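PDB 4OHF: cytosolic IMP-GMP specific 5'-nucleotidase from Legionella pneumophila subsp. pneumophila, which probably hydrolyses the 5'-phosphate of purine nucleoside monophosphates such as IMP and GMP, using a bound magnesium ion. Local coordinates for residues S333-I344 against L394-Y402. Numbering follows the deposited sequence.
Sequences SQIRALPIEKKI and LLQEQNSFY
Ile340 and Ile344 face Gln398 and Leu394 where segments 338-344 and 394-399 run nearly antiparallel, their axes 9.7 Å apart and 156° between their directions; beyond them the CA atoms of Ser333 and Phe401 lie 5.7 Å apart. At the helical end, Ile344 and Leu394 lie alongside with their chains running oppositely, CG1 of the isoleucine 3.7 Å from CB of the leucine, while Leu395 CD2 meets Ile344 CD1. Lys343 lies across Leu394, its CG touching both methyls. Ile340 sends CD1 to the side of the Glu397 chain, and its CG1 touches Phe401 CE1. The Phe401 ring lies flat beneath Ala337, whose CA stands 3.8 Å from the ring centroid and almost on its normal, a CH-pi contact in the break between helices 327-336 and 338-367. Gln398, with CG anti to the backbone N (chi1 174°) and an extended chain, donates from NE2 to Glu341 OE2 at 2.5 Å in a bent hydrogen bond (121°); Tyr402 OH adds a weak bond to that oxygen, which sits at the edge of the tyrosine ring, near its plane. Arg408 forms a long, weak ion pair with Glu341. The contact closes the base of the antiparallel helical hairpin of 338-367 and 374-399, where helix 327-336 joins it, and Ile459 and Leu463 of the second subunit pack nearby on Gln334 and Leu338.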
ATOM      1  N   SER B 333     -28.565 -19.010  25.306  1.00 36.56           N
ATOM      2  CA  SER B 333     -28.593 -17.862  26.195  1.00 38.71           C
ATOM      3  C   SER B 333     -29.636 -16.797  25.830  1.00 39.21           C
ATOM      4  O   SER B 333     -30.216 -16.169  26.708  1.00 39.02           O
ATOM      5  CB  SER B 333     -27.208 -17.221  26.268  1.00 37.26           C
ATOM      6  OG  SER B 333     -26.325 -18.047  27.005  1.00 39.73           O
ATOM      7  N   GLN B 334     -29.882 -16.582  24.546  1.00 41.34           N
ATOM      8  CA  GLN B 334     -30.865 -15.568  24.169  1.00 45.13           C
ATOM      9  C   GLN B 334     -32.274 -16.029  24.568  1.00 46.47           C
ATOM     10  O   GLN B 334     -33.154 -15.208  24.863  1.00 48.20           O
ATOM     11  CB  GLN B 334     -30.791 -15.286  22.663  1.00 45.85           C
ATOM     12  CG  GLN B 334     -29.423 -14.759  22.198  1.00 49.87           C
ATOM     13  CD  GLN B 334     -29.341 -14.547  20.685  1.00 51.96           C
ATOM     14  OE1 GLN B 334     -29.865 -13.570  20.148  1.00 52.98           O
ATOM     15  NE2 GLN B 334     -28.689 -15.477  19.994  1.00 53.33           N
ATOM     16  N   ILE B 335     -32.473 -17.345  24.581  1.00 45.09           N
ATOM     17  CA  ILE B 335     -33.744 -17.937  24.954  1.00 45.00           C
ATOM     18  C   ILE B 335     -33.948 -17.798  26.462  1.00 46.67           C
ATOM     19  O   ILE B 335     -35.039 -17.498  26.931  1.00 47.69           O
ATOM     20  CB  ILE B 335     -33.773 -19.427  24.602  1.00 45.18           C
ATOM     21  CG1 ILE B 335     -33.493 -19.613  23.111  1.00 45.11           C
ATOM     22  CG2 ILE B 335     -35.115 -20.027  25.012  1.00 43.49           C
ATOM     23  CD1 ILE B 335     -33.522 -21.054  22.642  1.00 44.90           C
ATOM     24  N   ARG B 336     -32.887 -18.037  27.221  1.00 48.45           N
ATOM     25  CA  ARG B 336     -32.940 -17.935  28.672  1.00 48.86           C
ATOM     26  C   ARG B 336     -33.075 -16.490  29.098  1.00 48.53           C
ATOM     27  O   ARG B 336     -33.344 -16.202  30.263  1.00 49.86           O
ATOM     28  CB  ARG B 336     -31.671 -18.516  29.283  1.00 48.06           C
ATOM     29  CG  ARG B 336     -31.846 -19.897  29.906  1.00 52.41           C
ATOM     30  CD  ARG B 336     -30.583 -20.725  29.726  1.00 54.32           C
ATOM     31  NE  ARG B 336     -29.388 -19.890  29.776  1.00 57.25           N
ATOM     32  CZ  ARG B 336     -28.214 -20.218  29.240  1.00 59.91           C
ATOM     33  NH1 ARG B 336     -28.063 -21.380  28.603  1.00 59.01           N
ATOM     34  NH2 ARG B 336     -27.192 -19.372  29.327  1.00 59.92           N
ATOM     35  N   ALA B 337     -32.898 -15.578  28.153  1.00 47.83           N
ATOM     36  CA  ALA B 337     -32.954 -14.164  28.467  1.00 47.50           C
ATOM     37  C   ALA B 337     -34.197 -13.520  27.892  1.00 47.39           C
ATOM     38  O   ALA B 337     -34.454 -12.326  28.117  1.00 47.87           O
ATOM     39  CB  ALA B 337     -31.694 -13.464  27.945  1.00 43.97           C
ATOM     40  N   LEU B 338     -34.973 -14.310  27.162  1.00 46.31           N
ATOM     41  CA  LEU B 338     -36.191 -13.797  26.549  1.00 46.77           C
ATOM     42  C   LEU B 338     -37.058 -12.974  27.491  1.00 46.14           C
ATOM     43  O   LEU B 338     -37.256 -11.785  27.277  1.00 47.49           O
ATOM     44  CB  LEU B 338     -37.017 -14.934  25.956  1.00 46.53           C
ATOM     45  CG  LEU B 338     -36.888 -15.106  24.434  1.00 47.35           C
ATOM     46  CD1 LEU B 338     -37.916 -16.132  23.981  1.00 46.34           C
ATOM     47  CD2 LEU B 338     -37.129 -13.785  23.708  1.00 42.23           C
ATOM     48  N   PRO B 339     -37.570 -13.587  28.557  1.00 46.31           N
ATOM     49  CA  PRO B 339     -38.400 -12.776  29.442  1.00 46.15           C
ATOM     50  C   PRO B 339     -37.775 -11.426  29.813  1.00 47.80           C
ATOM     51  O   PRO B 339     -38.483 -10.420  29.865  1.00 49.35           O
ATOM     52  CB  PRO B 339     -38.625 -13.695  30.641  1.00 45.73           C
ATOM     53  CG  PRO B 339     -37.416 -14.580  30.637  1.00 47.34           C
ATOM     54  CD  PRO B 339     -37.216 -14.872  29.188  1.00 46.75           C
ATOM     55  N   ILE B 340     -36.469 -11.383  30.065  1.00 47.70           N
ATOM     56  CA  ILE B 340     -35.839 -10.110  30.404  1.00 49.22           C
ATOM     57  C   ILE B 340     -35.747  -9.203  29.171  1.00 50.06           C
ATOM     58  O   ILE B 340     -35.930  -7.990  29.268  1.00 49.85           O
ATOM     59  CB  ILE B 340     -34.416 -10.299  30.990  1.00 49.43           C
ATOM     60  CG1 ILE B 340     -34.491 -10.876  32.405  1.00 51.09           C
ATOM     61  CG2 ILE B 340     -33.701  -8.960  31.068  1.00 46.66           C
ATOM     62  CD1 ILE B 340     -34.958  -9.867  33.466  1.00 52.13           C
ATOM     63  N   GLU B 341     -35.470  -9.798  28.015  1.00 50.84           N
ATOM     64  CA  GLU B 341     -35.351  -9.048  26.763  1.00 52.03           C
ATOM     65  C   GLU B 341     -36.661  -8.333  26.472  1.00 50.49           C
ATOM     66  O   GLU B 341     -36.683  -7.217  25.961  1.00 47.53           O
ATOM     67  CB  GLU B 341     -35.019  -9.998  25.603  1.00 55.08           C
ATOM     68  CG  GLU B 341     -33.764  -9.649  24.800  1.00 59.75           C
ATOM     69  CD  GLU B 341     -32.664 -10.717  24.920  1.00 63.39           C
ATOM     70  OE1 GLU B 341     -32.974 -11.918  24.698  1.00 63.78           O
ATOM     71  OE2 GLU B 341     -31.496 -10.353  25.229  1.00 60.74           O
ATOM     72  N   LYS B 342     -37.758  -9.000  26.795  1.00 52.18           N
ATOM     73  CA  LYS B 342     -39.079  -8.434  26.581  1.00 54.42           C
ATOM     74  C   LYS B 342     -39.300  -7.309  27.579  1.00 53.87           C
ATOM     75  O   LYS B 342     -39.816  -6.251  27.231  1.00 53.57           O
ATOM     76  CB  LYS B 342     -40.153  -9.515  26.761  1.00 55.29           C
ATOM     77  CG  LYS B 342     -40.081 -10.629  25.717  1.00 58.67           C
ATOM     78  CD  LYS B 342     -41.116 -11.723  25.975  1.00 61.12           C
ATOM     79  CE  LYS B 342     -40.967 -12.891  25.006  1.00 61.59           C
ATOM     80  NZ  LYS B 342     -41.843 -14.037  25.393  1.00 61.02           N
ATOM     81  N   LYS B 343     -38.892  -7.552  28.819  1.00 55.12           N
ATOM     82  CA  LYS B 343     -39.041  -6.579  29.894  1.00 56.92           C
ATOM     83  C   LYS B 343     -38.313  -5.304  29.511  1.00 56.72           C
ATOM     84  O   LYS B 343     -38.820  -4.198  29.718  1.00 55.68           O
ATOM     85  CB  LYS B 343     -38.450  -7.130  31.194  1.00 59.69           C
ATOM     86  CG  LYS B 343     -38.999  -6.487  32.460  1.00 61.93           C
ATOM     87  CD  LYS B 343     -40.451  -6.896  32.682  1.00 64.10           C
ATOM     88  CE  LYS B 343     -40.567  -8.415  32.820  1.00 64.25           C
ATOM     89  NZ  LYS B 343     -39.693  -8.924  33.915  1.00 61.91           N
ATOM     90  N   ILE B 344     -37.123  -5.469  28.944  1.00 56.55           N
ATOM     91  CA  ILE B 344     -36.322  -4.334  28.519  1.00 56.48           C
ATOM     92  C   ILE B 344     -36.988  -3.602  27.352  1.00 57.06           C
ATOM     93  O   ILE B 344     -36.856  -2.389  27.213  1.00 57.09           O
ATOM     94  CB  ILE B 344     -34.906  -4.791  28.135  1.00 54.75           C
ATOM     95  CG1 ILE B 344     -34.233  -5.408  29.367  1.00 54.95           C
ATOM     96  CG2 ILE B 344     -34.097  -3.611  27.615  1.00 54.36           C
ATOM     97  CD1 ILE B 344     -32.778  -5.844  29.165  1.00 54.30           C
ATOM     98  N   LEU B 394     -32.476  -3.778  34.720  1.00 50.55           N
ATOM     99  CA  LEU B 394     -32.885  -4.861  33.827  1.00 49.64           C
ATOM    100  C   LEU B 394     -31.724  -5.242  32.910  1.00 50.70           C
ATOM    101  O   LEU B 394     -31.520  -6.415  32.626  1.00 51.92           O
ATOM    102  CB  LEU B 394     -34.088  -4.447  32.981  1.00 49.67           C
ATOM    103  CG  LEU B 394     -35.469  -4.580  33.626  1.00 49.33           C
ATOM    104  CD1 LEU B 394     -36.513  -3.970  32.720  1.00 49.53           C
ATOM    105  CD2 LEU B 394     -35.782  -6.048  33.872  1.00 50.17           C
ATOM    106  N   LEU B 395     -30.959  -4.253  32.449  1.00 50.49           N
ATOM    107  CA  LEU B 395     -29.820  -4.532  31.587  1.00 51.88           C
ATOM    108  C   LEU B 395     -28.782  -5.385  32.323  1.00 52.93           C
ATOM    109  O   LEU B 395     -28.384  -6.435  31.823  1.00 52.63           O
ATOM    110  CB  LEU B 395     -29.179  -3.228  31.086  1.00 51.94           C
ATOM    111  CG  LEU B 395     -29.998  -2.339  30.131  1.00 53.26           C
ATOM    112  CD1 LEU B 395     -29.233  -1.048  29.843  1.00 51.53           C
ATOM    113  CD2 LEU B 395     -30.305  -3.078  28.842  1.00 50.63           C
ATOM    114  N   GLN B 396     -28.342  -4.933  33.501  1.00 54.34           N
ATOM    115  CA  GLN B 396     -27.366  -5.672  34.317  1.00 54.26           C
ATOM    116  C   GLN B 396     -27.819  -7.130  34.459  1.00 53.09           C
ATOM    117  O   GLN B 396     -27.019  -8.062  34.454  1.00 51.77           O
ATOM    118  CB  GLN B 396     -27.244  -5.034  35.711  1.00 56.88           C
ATOM    119  CG  GLN B 396     -26.762  -6.004  36.798  1.00 62.71           C
ATOM    120  CD  GLN B 396     -26.988  -5.501  38.234  1.00 66.63           C
ATOM    121  OE1 GLN B 396     -28.097  -5.089  38.606  1.00 67.15           O
ATOM    122  NE2 GLN B 396     -25.934  -5.554  39.048  1.00 67.00           N
ATOM    123  N   GLU B 397     -29.126  -7.304  34.591  1.00 53.55           N
ATOM    124  CA  GLU B 397     -29.738  -8.617  34.725  1.00 52.09           C
ATOM    125  C   GLU B 397     -29.590  -9.402  33.424  1.00 51.94           C
ATOM    126  O   GLU B 397     -29.367 -10.623  33.431  1.00 50.90           O
ATOM    127  CB  GLU B 397     -31.208  -8.442  35.055  1.00 52.10           C
ATOM    128  CG  GLU B 397     -32.003  -9.706  35.037  1.00 55.09           C
ATOM    129  CD  GLU B 397     -32.804  -9.852  36.293  1.00 57.63           C
ATOM    130  OE1 GLU B 397     -33.796  -9.095  36.463  1.00 54.35           O
ATOM    131  OE2 GLU B 397     -32.415 -10.713  37.120  1.00 61.18           O
ATOM    132  N   GLN B 398     -29.725  -8.699  32.304  1.00 50.26           N
ATOM    133  CA  GLN B 398     -29.600  -9.340  31.006  1.00 50.64           C
ATOM    134  C   GLN B 398     -28.180  -9.828  30.776  1.00 49.80           C
ATOM    135  O   GLN B 398     -27.964 -10.830  30.106  1.00 51.05           O
ATOM    136  CB  GLN B 398     -29.972  -8.375  29.894  1.00 49.94           C
ATOM    137  CG  GLN B 398     -29.732  -8.930  28.508  1.00 49.96           C
ATOM    138  CD  GLN B 398     -30.089  -7.930  27.425  1.00 50.59           C
ATOM    139  OE1 GLN B 398     -29.533  -6.831  27.377  1.00 49.36           O
ATOM    140  NE2 GLN B 398     -31.029  -8.304  26.554  1.00 48.80           N
ATOM    141  N   ASN B 399     -27.217  -9.116  31.339  1.00 48.97           N
ATOM    142  CA  ASN B 399     -25.818  -9.471  31.173  1.00 50.23           C
ATOM    143  C   ASN B 399     -25.423 -10.811  31.794  1.00 48.82           C
ATOM    144  O   ASN B 399     -24.531 -11.501  31.286  1.00 48.96           O
ATOM    145  CB  ASN B 399     -24.938  -8.346  31.720  1.00 50.96           C
ATOM    146  CG  ASN B 399     -24.909  -7.143  30.798  1.00 53.25           C
ATOM    147  OD1 ASN B 399     -24.340  -6.104  31.126  1.00 54.11           O
ATOM    148  ND2 ASN B 399     -25.524  -7.284  29.625  1.00 55.22           N
ATOM    149  N   SER B 400     -26.095 -11.180  32.876  1.00 45.41           N
ATOM    150  CA  SER B 400     -25.804 -12.433  33.552  1.00 44.22           C
ATOM    151  C   SER B 400     -26.090 -13.684  32.703  1.00 43.52           C
ATOM    152  O   SER B 400     -25.687 -14.788  33.090  1.00 42.57           O
ATOM    153  CB  SER B 400     -26.587 -12.516  34.864  1.00 44.03           C
ATOM    154  OG  SER B 400     -27.984 -12.442  34.634  1.00 43.78           O
ATOM    155  N   PHE B 401     -26.785 -13.519  31.569  1.00 41.59           N
ATOM    156  CA  PHE B 401     -27.085 -14.649  30.681  1.00 40.11           C
ATOM    157  C   PHE B 401     -25.964 -14.917  29.667  1.00 39.17           C
ATOM    158  O   PHE B 401     -25.952 -15.947  29.001  1.00 37.88           O
ATOM    159  CB  PHE B 401     -28.386 -14.419  29.907  1.00 42.01           C
ATOM    160  CG  PHE B 401     -29.618 -14.428  30.762  1.00 44.49           C
ATOM    161  CD1 PHE B 401     -30.103 -13.246  31.323  1.00 46.05           C
ATOM    162  CD2 PHE B 401     -30.280 -15.621  31.037  1.00 43.03           C
ATOM    163  CE1 PHE B 401     -31.237 -13.265  32.149  1.00 46.17           C
ATOM    164  CE2 PHE B 401     -31.405 -15.642  31.859  1.00 43.04           C
ATOM    165  CZ  PHE B 401     -31.886 -14.472  32.413  1.00 42.70           C
ATOM    166  N   TYR B 402     -25.022 -13.989  29.563  1.00 38.67           N
ATOM    167  CA  TYR B 402     -23.921 -14.129  28.626  1.00 39.48           C
ATOM    168  C   TYR B 402     -22.594 -13.995  29.349  1.00 40.18           C
ATOM    169  O   TYR B 402     -22.557 -13.636  30.525  1.00 43.39           O
ATOM    170  CB  TYR B 402     -24.029 -13.054  27.541  1.00 39.29           C
ATOM    171  CG  TYR B 402     -25.395 -12.995  26.894  1.00 39.34           C
ATOM    172  CD1 TYR B 402     -25.811 -13.994  26.018  1.00 38.56           C
ATOM    173  CD2 TYR B 402     -26.270 -11.944  27.159  1.00 37.71           C
ATOM    174  CE1 TYR B 402     -27.057 -13.953  25.415  1.00 39.03           C
ATOM    175  CE2 TYR B 402     -27.538 -11.894  26.559  1.00 40.58           C
ATOM    176  CZ  TYR B 402     -27.920 -12.909  25.681  1.00 39.59           C
ATOM    177  OH  TYR B 402     -29.144 -12.877  25.046  1.00 37.88           O
TER